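Uncharacterized protein SAV2460 (Streptomyces avermitilis, PDB 2QNG) is of unknown function but binds two calcium ions and belongs to the TerD family, whose members are commonly associated with tellurite resistance. Local coordinates at residues P47-L51 with R127-V132; Y64-V70 with A190-R196; T81-R86 with E98-E103. One frame throughout, in Å; residues are numbered along the deposited sequence. Where two conformers were deposited one is given.

Interaction 1: residues P47-L51 with R127-V132; sequences PATDL and RTFVGV. With CA (calcium ion), chain C.
R127 comes up against T49 with a bent side chain: CG leaves anti to the backbone N (chi1 -171°), a bend at chi3 follows, and the two side chains cross at about a right angle. T49 OG1 sits over the centre of one face of the guanidinium, 3.4 Å from R127 CZ. From there it is badly placed to take an N-H, and its hydrogen-bonding partner is S42. The work of R127 is done around the rim. R127 NH2 donates a hydrogen bond to a water, 2.9 Å away, and the same water donates to A48 O at 2.7 Å, so the two loops are joined through solvent. P47 O lies 3.0 Å from R127 NH2, but at an angle too poor for a hydrogen bond.

F129 opens a short 3-10 turn, 129-131, and offers L51 the edge of its ring, with CD2 of the leucine 4.3 Å from CE1. This is the calcium end of the TerD beta sandwich: L51 leads into strand 51-59, reaches V37 and W39 of the other sheet, and gives its carbonyl O to a calcium ion that D50 OD1 also binds. S88, D52, E98 and a water complete that site.

G131 closes the turn and accepts R127 NH1 through its carbonyl O at 2.9 Å; the acceptor is only 4° out of the guanidinium plane, which helps to hold the group's rotation. V132 then meets L51 tip to tip, CG2 to CD1 at 3.9 Å, while its other methyl, CG1, rests 4.0 Å from T49 CG2.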
ATOM      1  N   PRO A  47      10.338  13.862  15.849  1.00 18.88           N
ATOM      2  CA  PRO A  47      10.432  12.471  15.423  1.00 17.53           C
ATOM      3  C   PRO A  47      10.215  12.364  13.916  1.00 15.97           C
ATOM      4  O   PRO A  47       9.376  13.071  13.355  1.00 15.71           O
ATOM      5  CB  PRO A  47       9.284  11.795  16.187  1.00 18.28           C
ATOM      6  CG  PRO A  47       9.036  12.669  17.346  1.00 20.03           C
ATOM      7  CD  PRO A  47       9.314  14.052  16.897  1.00 19.58           C
ATOM      8  N   ALA A  48      10.973  11.492  13.276  1.00 14.60           N
ATOM      9  CA  ALA A  48      10.900  11.345  11.819  1.00 13.68           C
ATOM     10  C   ALA A  48       9.533  10.853  11.378  1.00 13.19           C
ATOM     11  O   ALA A  48       8.913  10.028  12.065  1.00 14.51           O
ATOM     12  CB  ALA A  48      11.935  10.373  11.355  1.00 14.45           C
ATOM     13  N   THR A  49       9.092  11.309  10.208  1.00 11.19           N
ATOM     14  CA  THR A  49       7.869  10.812   9.601  1.00 10.45           C
ATOM     15  C   THR A  49       8.264   9.663   8.663  1.00  9.25           C
ATOM     16  O   THR A  49       9.066   9.877   7.724  1.00  9.74           O
ATOM     17  CB  THR A  49       7.183  11.894   8.768  1.00 10.77           C
ATOM     18  OG1 THR A  49       6.812  12.986   9.608  1.00 11.06           O
ATOM     19  CG2 THR A  49       5.952  11.354   8.099  1.00 10.20           C
ATOM     20  N   ASP A  50       7.702   8.467   8.883  1.00  9.87           N
ATOM     21  CA  ASP A  50       8.075   7.286   8.105  1.00  9.68           C
ATOM     22  C   ASP A  50       6.787   6.607   7.672  1.00  9.38           C
ATOM     23  O   ASP A  50       6.049   6.095   8.507  1.00 10.36           O
ATOM     24  CB  ASP A  50       8.909   6.355   9.007  1.00 10.48           C
ATOM     25  CG  ASP A  50       9.390   5.099   8.287  1.00 11.03           C
ATOM     26  OD1 ASP A  50       9.168   4.970   7.042  1.00 11.28           O
ATOM     27  OD2 ASP A  50       9.980   4.231   8.979  1.00 12.64           O
ATOM     28  N   LEU A  51       6.506   6.657   6.377  1.00  8.59           N
ATOM     29  CA  LEU A  51       5.405   5.926   5.777  1.00  8.45           C
ATOM     30  C   LEU A  51       5.967   4.672   5.138  1.00  8.00           C
ATOM     31  O   LEU A  51       7.080   4.716   4.583  1.00  8.88           O
ATOM     32  CB  LEU A  51       4.672   6.772   4.708  1.00  9.29           C
ATOM     33  CG  LEU A  51       3.662   7.827   5.222  1.00 10.34           C
ATOM     34  CD1 LEU A  51       4.236   8.819   6.258  1.00 10.65           C
ATOM     35  CD2 LEU A  51       3.042   8.574   4.048  1.00  9.54           C
ATOM     36  N   ARG A 127       0.951   9.712  15.063  1.00 11.48           N
ATOM     37  CA  ARG A 127       0.935  10.570  13.880  1.00 11.60           C
ATOM     38  C   ARG A 127      -0.107  10.056  12.940  1.00 10.57           C
ATOM     39  O   ARG A 127      -0.104   8.869  12.594  1.00 11.03           O
ATOM     40  CB  ARG A 127       2.311  10.584  13.197  1.00 11.86           C
ATOM     41  CG  ARG A 127       2.431  11.628  12.093  1.00 12.66           C
ATOM     42  CD  ARG A 127       3.779  11.589  11.378  1.00 12.02           C
ATOM     43  NE  ARG A 127       4.893  11.825  12.286  1.00 14.07           N
ATOM     44  CZ  ARG A 127       5.328  13.027  12.644  1.00 14.81           C
ATOM     45  NH1 ARG A 127       4.746  14.128  12.172  1.00 16.18           N
ATOM     46  NH2 ARG A 127       6.343  13.130  13.497  1.00 17.58           N
ATOM     47  N   THR A 128      -1.016  10.938  12.540  1.00 10.37           N
ATOM     48  CA  THR A 128      -2.028  10.591  11.546  1.00 10.38           C
ATOM     49  C   THR A 128      -1.729  11.300  10.230  1.00  9.85           C
ATOM     50  O   THR A 128      -0.777  12.091  10.148  1.00  9.76           O
ATOM     51  CB  THR A 128      -3.435  10.977  12.023  1.00 11.02           C
ATOM     52  OG1 THR A 128      -3.553  12.408  12.047  1.00 11.95           O
ATOM     53  CG2 THR A 128      -3.712  10.412  13.430  1.00 12.81           C
ATOM     54  N   PHE A 129      -2.518  11.036   9.176  1.00  9.82           N
ATOM     55  CA  PHE A 129      -2.175  11.667   7.892  1.00  9.42           C
ATOM     56  C   PHE A 129      -2.138  13.191   7.916  1.00  8.70           C
ATOM     57  O   PHE A 129      -1.347  13.784   7.172  1.00  9.63           O
ATOM     58  CB  PHE A 129      -3.009  11.105   6.732  1.00  9.11           C
ATOM     59  CG  PHE A 129      -2.594   9.715   6.333  1.00  8.49           C
ATOM     60  CD1 PHE A 129      -1.444   9.491   5.583  1.00 10.68           C
ATOM     61  CD2 PHE A 129      -3.338   8.623   6.747  1.00  9.34           C
ATOM     62  CE1 PHE A 129      -1.047   8.190   5.252  1.00 10.35           C
ATOM     63  CE2 PHE A 129      -2.947   7.313   6.412  1.00  9.55           C
ATOM     64  CZ  PHE A 129      -1.803   7.114   5.671  1.00 10.83           C
ATOM     65  N   VAL A 130      -2.943  13.838   8.773  1.00  9.63           N
ATOM     66  CA  VAL A 130      -2.893  15.305   8.832  1.00 10.49           C
ATOM     67  C   VAL A 130      -1.541  15.777   9.405  1.00 11.17           C
ATOM     68  O   VAL A 130      -1.096  16.916   9.142  1.00 12.70           O
ATOM     69  CB  VAL A 130      -4.090  15.903   9.638  1.00 11.14           C
ATOM     70  CG1 VAL A 130      -3.900  15.713  11.134  1.00 12.01           C
ATOM     71  CG2 VAL A 130      -4.304  17.373   9.275  1.00 13.31           C
ATOM     72  N   GLY A 131      -0.894  14.902  10.185  1.00 10.32           N
ATOM     73  CA  GLY A 131       0.429  15.167  10.778  1.00 10.94           C
ATOM     74  C   GLY A 131       1.600  14.796   9.863  1.00 10.97           C
ATOM     75  O   GLY A 131       2.750  14.899  10.270  1.00 13.05           O
ATOM     76  N   VAL A 132       1.307  14.342   8.649  1.00 10.61           N
ATOM     77  CA  VAL A 132       2.317  14.095   7.639  1.00 10.27           C
ATOM     78  C   VAL A 132       2.308  15.302   6.694  1.00 10.70           C
ATOM     79  O   VAL A 132       1.245  15.737   6.236  1.00 11.56           O
ATOM     80  CB  VAL A 132       1.988  12.823   6.850  1.00  9.48           C
ATOM     81  CG1 VAL A 132       3.014  12.586   5.716  1.00  9.75           C
ATOM     82  CG2 VAL A 132       1.920  11.627   7.791  1.00 10.51           C
TER
HETATM   83 CA    CA C 202       9.212   3.910   4.989  1.00 10.15          CA
HETATM   84  O   HOH W   1       6.900  10.277  13.846  1.00 23.14           O
HETATM   85  O   HOH W   2      10.916   2.325   5.193  1.00 15.50           O

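Interaction 2: residues Y64-V70 with A190-R196; sequences YGKPAYV and ARVMGGR
P67 presses its ring onto the last turn of helix 186-192, and this is the close-packed part of the contact. Its CG lies 3.7 Å from A190 O, and its CD is against the carbonyl O of R191. V70 comes at A190 from the strand side, with CG1 at 3.8 Å from the same A190 O. Hemmed in by these carbons, that carbonyl oxygen is buried and has no polar partner in the model. The chain then folds through a type I turn, V192 to G195, which brings the buried G194 close to Y64 and G65. A side chain on G194 would point at G65 O, so the close approach of the backbones probably relies on the glycine. One water fills in here, donating to G65 O and R191 O and accepting from G194 N at 2.8 Å.

Toward solvent the fit is looser. R191 starts away from 64-70, but bends at chi2 and chi3 bring its guanidinium back alongside K66, pointing the same way; K66 CE meets the guanidinium edge, 3.4 Å from NH2. K66 NZ and R191 NH2, both positively charged, are 4.4 Å apart, probably mildly unfavourable, and R191 NH2 donates to a second water that is itself bonded to P67 O. At the far end R196 lies over one face of the Y64 ring. Its CG makes a CH-pi contact 3.8 Å from the ring centroid, and its guanidinium stacks off-centre, planes 28° apart, as a cation-pi pair on the surface.

M193, a selenomethionine in this crystal, touches strands 51-59, 111-120 and 159-167. The whole is thus a C-terminal helix and tail laid on one sheet of the TerD beta sandwich, beside its edge strand 69-71.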
ATOM      1  N   TYR A  64     -11.242 -12.292   1.520  1.00 19.27           N
ATOM      2  CA  TYR A  64     -11.347 -11.144   2.436  1.00 20.95           C
ATOM      3  C   TYR A  64     -10.885 -11.514   3.837  1.00 21.31           C
ATOM      4  O   TYR A  64     -11.186 -10.810   4.816  1.00 22.78           O
ATOM      5  CB  TYR A  64     -12.786 -10.590   2.450  1.00 21.70           C
ATOM      6  CG  TYR A  64     -13.215 -10.157   1.080  1.00 23.21           C
ATOM      7  CD1 TYR A  64     -13.021  -8.843   0.650  1.00 22.46           C
ATOM      8  CD2 TYR A  64     -13.772 -11.073   0.183  1.00 23.57           C
ATOM      9  CE1 TYR A  64     -13.385  -8.444  -0.633  1.00 23.40           C
ATOM     10  CE2 TYR A  64     -14.142 -10.687  -1.107  1.00 24.92           C
ATOM     11  CZ  TYR A  64     -13.950  -9.369  -1.502  1.00 25.19           C
ATOM     12  OH  TYR A  64     -14.305  -8.979  -2.777  1.00 25.10           O
ATOM     13  N   GLY A  65     -10.134 -12.613   3.911  1.00 20.44           N
ATOM     14  CA  GLY A  65      -9.716 -13.201   5.177  1.00 19.85           C
ATOM     15  C   GLY A  65      -8.252 -13.062   5.531  1.00 17.99           C
ATOM     16  O   GLY A  65      -7.707 -11.954   5.467  1.00 19.24           O
ATOM     17  N   LYS A  66      -7.635 -14.174   5.945  1.00 16.98           N
ATOM     18  CA  LYS A  66      -6.235 -14.133   6.417  1.00 16.32           C
ATOM     19  C   LYS A  66      -5.283 -13.915   5.238  1.00 14.82           C
ATOM     20  O   LYS A  66      -5.320 -14.678   4.273  1.00 14.80           O
ATOM     21  CB  LYS A  66      -5.843 -15.427   7.142  1.00 16.81           C
ATOM     22  CG  LYS A  66      -4.410 -15.413   7.750  1.00 17.25           C
ATOM     23  CD  LYS A  66      -4.088 -16.648   8.620  1.00 18.57           C
ATOM     24  CE  LYS A  66      -2.610 -16.628   9.089  1.00 21.33           C
ATOM     25  NZ  LYS A  66      -2.273 -17.610  10.191  1.00 22.19           N
ATOM     26  N   PRO A  67      -4.411 -12.890   5.312  1.00 14.04           N
ATOM     27  CA  PRO A  67      -3.462 -12.728   4.209  1.00 13.20           C
ATOM     28  C   PRO A  67      -2.647 -13.997   3.976  1.00 13.55           C
ATOM     29  O   PRO A  67      -2.232 -14.630   4.957  1.00 14.22           O
ATOM     30  CB  PRO A  67      -2.562 -11.580   4.699  1.00 14.55           C
ATOM     31  CG  PRO A  67      -3.459 -10.801   5.619  1.00 15.35           C
ATOM     32  CD  PRO A  67      -4.246 -11.848   6.341  1.00 14.48           C
ATOM     33  N   ALA A  68      -2.448 -14.385   2.703  1.00 12.23           N
ATOM     34  CA  ALA A  68      -1.539 -15.477   2.406  1.00 12.99           C
ATOM     35  C   ALA A  68      -0.112 -15.069   2.742  1.00 12.17           C
ATOM     36  O   ALA A  68       0.648 -15.839   3.342  1.00 13.68           O
ATOM     37  CB  ALA A  68      -1.666 -15.934   0.953  1.00 12.91           C
ATOM     38  N   TYR A  69       0.239 -13.828   2.377  1.00 11.28           N
ATOM     39  CA  TYR A  69       1.500 -13.228   2.789  1.00 11.51           C
ATOM     40  C   TYR A  69       1.385 -11.737   2.616  1.00 10.97           C
ATOM     41  O   TYR A  69       0.477 -11.236   1.946  1.00 10.48           O
ATOM     42  CB  TYR A  69       2.718 -13.787   2.020  1.00 12.08           C
ATOM     43  CG  TYR A  69       2.699 -13.602   0.521  1.00 12.51           C
ATOM     44  CD1 TYR A  69       3.080 -12.385  -0.067  1.00 12.28           C
ATOM     45  CD2 TYR A  69       2.303 -14.638  -0.313  1.00 13.40           C
ATOM     46  CE1 TYR A  69       3.087 -12.224  -1.455  1.00 13.42           C
ATOM     47  CE2 TYR A  69       2.296 -14.471  -1.704  1.00 14.67           C
ATOM     48  CZ  TYR A  69       2.692 -13.280  -2.257  1.00 13.53           C
ATOM     49  OH  TYR A  69       2.714 -13.088  -3.624  1.00 17.01           O
ATOM     50  N   VAL A  70       2.297 -11.046   3.278  1.00 10.92           N
ATOM     51  CA  VAL A  70       2.410  -9.607   3.116  1.00 11.44           C
ATOM     52  C   VAL A  70       3.820  -9.210   2.687  1.00 10.92           C
ATOM     53  O   VAL A  70       4.802  -9.906   3.002  1.00 12.10           O
ATOM     54  CB  VAL A  70       2.036  -8.836   4.410  1.00 13.76           C
ATOM     55  CG1 VAL A  70       0.624  -9.177   4.866  1.00 15.23           C
ATOM     56  CG2 VAL A  70       3.002  -9.108   5.506  1.00 14.62           C
ATOM     57  N   ALA A 190      -1.320  -4.830   9.065  1.00 12.05           N
ATOM     58  CA  ALA A 190      -0.938  -5.884   8.126  1.00 13.39           C
ATOM     59  C   ALA A 190      -1.798  -7.127   8.256  1.00 13.47           C
ATOM     60  O   ALA A 190      -1.971  -7.875   7.297  1.00 15.39           O
ATOM     61  CB  ALA A 190       0.543  -6.230   8.233  1.00 13.89           C
ATOM     62  N   ARG A 191      -2.358  -7.349   9.448  1.00 12.39           N
ATOM     63  CA  ARG A 191      -3.164  -8.549   9.672  1.00 12.67           C
ATOM     64  C   ARG A 191      -4.614  -8.349   9.278  1.00 12.74           C
ATOM     65  O   ARG A 191      -5.313  -9.324   8.978  1.00 13.98           O
ATOM     66  CB  ARG A 191      -3.123  -8.996  11.143  1.00 12.42           C
ATOM     67  CG  ARG A 191      -1.741  -9.229  11.721  1.00 15.61           C
ATOM     68  CD  ARG A 191      -0.867 -10.160  10.913  1.00 19.07           C
ATOM     69  NE  ARG A 191      -1.477 -11.451  10.609  1.00 19.85           N
ATOM     70  CZ  ARG A 191      -1.157 -12.202   9.549  1.00 19.89           C
ATOM     71  NH1 ARG A 191      -0.207 -11.797   8.707  1.00 22.44           N
ATOM     72  NH2 ARG A 191      -1.766 -13.365   9.355  1.00 19.31           N
ATOM     73  N   VAL A 192      -5.083  -7.097   9.327  1.00 11.55           N
ATOM     74  CA  VAL A 192      -6.518  -6.811   9.155  1.00 11.79           C
ATOM     75  C   VAL A 192      -6.858  -6.100   7.849  1.00 11.46           C
ATOM     76  O   VAL A 192      -8.037  -5.900   7.529  1.00 11.90           O
ATOM     77  CB  VAL A 192      -7.115  -6.044  10.373  1.00 11.87           C
ATOM     78  CG1 VAL A 192      -6.909  -6.839  11.648  1.00 12.84           C
ATOM     79  CG2 VAL A 192      -6.524  -4.620  10.490  1.00 12.06           C
HETATM   80  N   MSE A 193      -5.827  -5.740   7.076  1.00 11.00           N
HETATM   81  CA  MSE A 193      -6.051  -4.908   5.889  1.00 11.76           C
HETATM   82  C   MSE A 193      -6.887  -5.559   4.775  1.00 12.10           C
HETATM   83  O   MSE A 193      -7.314  -4.868   3.845  1.00 12.35           O
HETATM   84  CB  MSE A 193      -4.711  -4.402   5.296  1.00 11.13           C
HETATM   85  CG  MSE A 193      -3.809  -5.532   4.811  1.00 11.84           C
HETATM   86 SE   MSE A 193      -2.018  -4.944   4.346  1.00 16.12          SE
HETATM   87  CE  MSE A 193      -2.499  -3.892   2.782  1.00 11.42           C
ATOM     88  N   GLY A 194      -7.115  -6.864   4.852  1.00 12.30           N
ATOM     89  CA  GLY A 194      -7.950  -7.542   3.874  1.00 13.50           C
ATOM     90  C   GLY A 194      -9.447  -7.476   4.098  1.00 14.34           C
ATOM     91  O   GLY A 194     -10.206  -7.939   3.243  1.00 14.85           O
ATOM     92  N   GLY A 195      -9.885  -6.890   5.217  1.00 15.00           N
ATOM     93  CA  GLY A 195     -11.323  -6.867   5.539  1.00 17.99           C
ATOM     94  C   GLY A 195     -12.179  -6.217   4.463  1.00 19.79           C
ATOM     95  O   GLY A 195     -11.796  -5.207   3.886  1.00 19.97           O
ATOM     96  N   ARG A 196     -13.356  -6.795   4.205  1.00 22.57           N
ATOM     97  CA  ARG A 196     -14.250  -6.317   3.148  1.00 25.53           C
ATOM     98  C   ARG A 196     -14.772  -4.915   3.466  1.00 26.56           C
ATOM     99  O   ARG A 196     -14.970  -4.576   4.634  1.00 27.00           O
ATOM    100  CB  ARG A 196     -15.423  -7.296   3.007  1.00 25.38           C
ATOM    101  CG  ARG A 196     -15.998  -7.448   1.607  1.00 27.26           C
ATOM    102  CD  ARG A 196     -17.252  -8.341   1.648  1.00 27.61           C
ATOM    103  NE  ARG A 196     -17.006  -9.771   1.399  1.00 31.62           N
ATOM    104  CZ  ARG A 196     -16.799 -10.697   2.344  1.00 32.46           C
ATOM    105  NH1 ARG A 196     -16.773 -10.365   3.636  1.00 33.79           N
ATOM    106  NH2 ARG A 196     -16.605 -11.969   1.997  1.00 31.69           N
TER
HETATM  107  O   HOH W   3      -6.779  -9.116   6.521  1.00 17.91           O
HETATM  108  O   HOH W   4      -0.449 -14.557   6.999  1.00 26.82           O

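Interaction 3: residues T81-R86 with E98-E103; sequences TIYLNR and EVMTLE. With CA (calcium ion), chain C.
Y83 and T101 lie side by side, pointing the same way, as a hydrogen-bonded pair of an antiparallel beta hairpin, strands 82-86 and 98-102, at the edge of one sheet of the TerD sandwich. T101 CB stands over one face of the tyrosine ring in a CH-pi contact, 3.9 Å from the centroid. E103 comes to the ring's edge, its carboxylate turned nearly perpendicular (88°), and Y83 OH donates to OE2 at a short 2.5 Å, from above the carboxylate plane. The ring arrives there because CG sits between the backbone N and the carbonyl carbon (chi1 48°). A phenylalanine here would probably leave E103 OE2 without its hydroxyl donor and the carboxylate freer to turn. E103 OE1 pairs with R106 in a salt bridge.

Of I82, L84, M100 and L102 on the other face, L84 packs on F73; the rest, M100 a selenomethionine, pack on strand 51-59 of the second sheet. The side chains of I82 and L102 cross at a slant, I82 CG2 4.0 Å from L102 CD2.

Near the calcium, N85 and R86 both face V99 in a classic beta bulge: V99 O takes N85 N at 2.7 Å and, weakly, R86 N at 3.4 Å. E98 extends toward the metal, with OE1 2.6 Å from the calcium ion in the conformer given and OE2 bonded to the backbone of I53. R86, bent at chi2 and chi3, reaches alongside V99 on the face of Y83 and T101; NH2 hydrogen-bonds W96 O, and V99 CG2 lies over the guanidinium centre, 3.9 Å from CZ.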
ATOM      1  N   THR A  81       7.118 -11.648  -7.090  1.00  9.91           N
ATOM      2  CA  THR A  81       6.200 -11.001  -8.017  1.00  9.82           C
ATOM      3  C   THR A  81       5.736  -9.649  -7.510  1.00  8.79           C
ATOM      4  O   THR A  81       5.233  -8.863  -8.291  1.00  9.26           O
ATOM      5  CB  THR A  81       4.971 -11.875  -8.315  1.00 11.26           C
ATOM      6  OG1 THR A  81       4.258 -12.147  -7.100  1.00 15.50           O
ATOM      7  CG2 THR A  81       5.418 -13.199  -8.945  1.00 12.93           C
ATOM      8  N   ILE A  82       5.879  -9.390  -6.207  1.00  8.14           N
ATOM      9  CA  ILE A  82       5.495  -8.113  -5.599  1.00  8.66           C
ATOM     10  C   ILE A  82       6.726  -7.705  -4.817  1.00  8.09           C
ATOM     11  O   ILE A  82       7.269  -8.519  -4.050  1.00  9.22           O
ATOM     12  CB  ILE A  82       4.307  -8.261  -4.635  1.00  8.55           C
ATOM     13  CG1 ILE A  82       3.027  -8.620  -5.403  1.00 10.06           C
ATOM     14  CG2 ILE A  82       4.101  -6.988  -3.826  1.00  9.80           C
ATOM     15  CD1 ILE A  82       1.851  -9.074  -4.533  1.00 10.92           C
ATOM     16  N   TYR A  83       7.207  -6.482  -5.046  1.00  8.39           N
ATOM     17  CA  TYR A  83       8.483  -6.092  -4.461  1.00  8.10           C
ATOM     18  C   TYR A  83       8.586  -4.595  -4.263  1.00  8.40           C
ATOM     19  O   TYR A  83       8.089  -3.811  -5.081  1.00  8.73           O
ATOM     20  CB  TYR A  83       9.676  -6.610  -5.292  1.00  9.84           C
ATOM     21  CG  TYR A  83       9.621  -6.379  -6.786  1.00  8.15           C
ATOM     22  CD1 TYR A  83      10.290  -5.300  -7.366  1.00 10.08           C
ATOM     23  CD2 TYR A  83       8.894  -7.240  -7.617  1.00  8.87           C
ATOM     24  CE1 TYR A  83      10.258  -5.080  -8.740  1.00 11.01           C
ATOM     25  CE2 TYR A  83       8.845  -7.026  -8.998  1.00  9.21           C
ATOM     26  CZ  TYR A  83       9.547  -5.962  -9.554  1.00  9.86           C
ATOM     27  OH  TYR A  83       9.496  -5.772 -10.927  1.00 12.52           O
ATOM     28  N   LEU A  84       9.239  -4.218  -3.170  1.00  8.57           N
ATOM     29  CA  LEU A  84       9.482  -2.829  -2.884  1.00  9.33           C
ATOM     30  C   LEU A  84      10.722  -2.419  -3.690  1.00 10.98           C
ATOM     31  O   LEU A  84      11.766  -3.083  -3.636  1.00 12.25           O
ATOM     32  CB  LEU A  84       9.667  -2.628  -1.374  1.00 10.48           C
ATOM     33  CG  LEU A  84       9.706  -1.199  -0.858  1.00 12.42           C
ATOM     34  CD1 LEU A  84       8.343  -0.558  -0.956  1.00 12.22           C
ATOM     35  CD2 LEU A  84      10.173  -1.241   0.572  1.00 12.86           C
ATOM     36  N   ASN A  85      10.595  -1.355  -4.467  1.00 10.80           N
ATOM     37  CA  ASN A  85      11.716  -0.876  -5.306  1.00 12.24           C
ATOM     38  C   ASN A  85      12.629   0.039  -4.502  1.00 13.38           C
ATOM     39  O   ASN A  85      13.852   0.039  -4.689  1.00 15.33           O
ATOM     40  CB  ASN A  85      11.180  -0.138  -6.546  1.00 12.13           C
ATOM     41  CG  ASN A  85      10.165  -0.979  -7.307  1.00 13.58           C
ATOM     42  OD1 ASN A  85       8.971  -0.790  -7.170  1.00 14.29           O
ATOM     43  ND2 ASN A  85      10.640  -1.960  -8.030  1.00 18.62           N
ATOM     44  N   ARG A  86      12.037   0.827  -3.616  1.00 13.87           N
ATOM     45  CA  ARG A  86      12.819   1.703  -2.784  1.00 14.36           C
ATOM     46  C   ARG A  86      11.976   2.149  -1.619  1.00 12.73           C
ATOM     47  O   ARG A  86      10.745   2.117  -1.690  1.00 11.36           O
ATOM     48  CB  ARG A  86      13.371   2.859  -3.595  1.00 17.51           C
ATOM     49  CG  ARG A  86      12.355   3.855  -3.968  1.00 18.85           C
ATOM     50  CD  ARG A  86      12.911   5.240  -3.613  1.00 24.46           C
ATOM     51  NE  ARG A  86      12.446   6.309  -4.484  1.00 24.52           N
ATOM     52  CZ  ARG A  86      12.347   6.220  -5.813  1.00 26.01           C
ATOM     53  NH1 ARG A  86      12.708   5.108  -6.442  1.00 27.50           N
ATOM     54  NH2 ARG A  86      11.898   7.262  -6.512  1.00 23.12           N
ATOM     55  N   GLU A  98       8.914   6.207  -1.768  0.50  8.43           N
ATOM     56  CA  GLU A  98       8.812   4.760  -1.627  0.50  8.97           C
ATOM     57  C   GLU A  98       7.931   4.250  -2.754  0.50  8.47           C
ATOM     58  O   GLU A  98       6.899   4.843  -3.067  0.50  8.28           O
ATOM     59  CB  GLU A  98       8.266   4.438  -0.231  0.50 10.21           C
ATOM     60  CG  GLU A  98       8.239   2.965   0.168  0.50 10.35           C
ATOM     61  CD  GLU A  98       8.284   2.763   1.690  0.50  9.53           C
ATOM     62  OE1 GLU A  98       8.999   3.504   2.413  0.50 10.26           O
ATOM     63  OE2 GLU A  98       7.620   1.829   2.171  0.50  9.82           O
ATOM     64  N   VAL A  99       8.383   3.176  -3.401  1.00  8.53           N
ATOM     65  CA  VAL A  99       7.751   2.671  -4.611  1.00  8.80           C
ATOM     66  C   VAL A  99       7.680   1.162  -4.508  1.00  8.25           C
ATOM     67  O   VAL A  99       8.660   0.527  -4.136  1.00  8.62           O
ATOM     68  CB  VAL A  99       8.549   3.069  -5.885  1.00 10.10           C
ATOM     69  CG1 VAL A  99       7.840   2.577  -7.139  1.00 11.33           C
ATOM     70  CG2 VAL A  99       8.781   4.597  -5.948  1.00 10.77           C
HETATM   71  N   MSE A 100       6.513   0.612  -4.842  1.00  8.05           N
HETATM   72  CA  MSE A 100       6.344  -0.847  -4.890  0.50  8.45           C
HETATM   73  C   MSE A 100       5.780  -1.272  -6.224  1.00  8.00           C
HETATM   74  O   MSE A 100       4.951  -0.587  -6.803  1.00  8.58           O
HETATM   75  CB  MSE A 100       5.417  -1.326  -3.777  0.50  8.32           C
HETATM   76  CG  MSE A 100       5.156  -2.826  -3.810  0.50  8.13           C
HETATM   77 SE   MSE A 100       3.991  -3.419  -2.357  0.50 14.19          SE
HETATM   78  CE  MSE A 100       5.199  -3.201  -0.805  0.50  9.22           C
ATOM     79  N   THR A 101       6.265  -2.408  -6.707  1.00  7.60           N
ATOM     80  CA  THR A 101       5.796  -2.990  -7.958  1.00  7.50           C
ATOM     81  C   THR A 101       5.021  -4.284  -7.690  1.00  6.90           C
ATOM     82  O   THR A 101       5.458  -5.110  -6.884  1.00  7.81           O
ATOM     83  CB  THR A 101       6.997  -3.298  -8.839  1.00  8.36           C
ATOM     84  OG1 THR A 101       7.689  -2.069  -9.117  1.00 11.16           O
ATOM     85  CG2 THR A 101       6.590  -3.930 -10.175  1.00  9.99           C
ATOM     86  N   LEU A 102       3.862  -4.424  -8.354  1.00  7.67           N
ATOM     87  CA  LEU A 102       3.060  -5.633  -8.238  1.00  8.22           C
ATOM     88  C   LEU A 102       2.862  -6.227  -9.618  1.00  8.05           C
ATOM     89  O   LEU A 102       2.143  -5.672 -10.432  1.00  7.72           O
ATOM     90  CB  LEU A 102       1.707  -5.312  -7.590  1.00  8.73           C
ATOM     91  CG  LEU A 102       1.864  -4.603  -6.219  1.00 10.60           C
ATOM     92  CD1 LEU A 102       1.743  -3.083  -6.323  1.00 12.02           C
ATOM     93  CD2 LEU A 102       0.827  -5.131  -5.269  1.00 12.08           C
ATOM     94  N   GLU A 103       3.557  -7.328  -9.887  1.00  8.28           N
ATOM     95  CA  GLU A 103       3.452  -8.023 -11.172  1.00  9.01           C
ATOM     96  C   GLU A 103       2.259  -8.956 -11.108  1.00  8.54           C
ATOM     97  O   GLU A 103       2.397 -10.199 -11.030  1.00  9.79           O
ATOM     98  CB  GLU A 103       4.779  -8.726 -11.537  1.00  9.09           C
ATOM     99  CG  GLU A 103       5.838  -7.644 -11.842  1.00 10.90           C
ATOM    100  CD  GLU A 103       7.263  -8.105 -12.151  1.00 12.99           C
ATOM    101  OE1 GLU A 103       7.534  -9.269 -12.082  1.00 17.71           O
ATOM    102  OE2 GLU A 103       8.107  -7.235 -12.438  1.00 16.98           O
TER
HETATM  103 CA    CA C 202       9.212   3.910   4.989  1.00 10.15          CA
HETATM  104  O   HOH W   2      10.916   2.325   5.193  1.00 15.50           O

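Overall arrangement
Interactions 1 and 3 share a calcium ion: D50 and L51 supply ligands from the loop side, E98 from the hairpin, and L51 O and E98 OE1 come within 3.1 Å of each other on the metal. Interaction 3 is held by strand-to-strand backbone bonds, with one face buried between the sheets; interaction 1 relies on an arginine, a water and a few methyl contacts at the sandwich end. Interaction 2 lies on the outside of the other sheet, its nearest atoms about 11 Å from interaction 1, and combines carbon packing with bridging waters and a surface cation-pi stack. It meets interaction 3 where Y69 packs on T81 and I82.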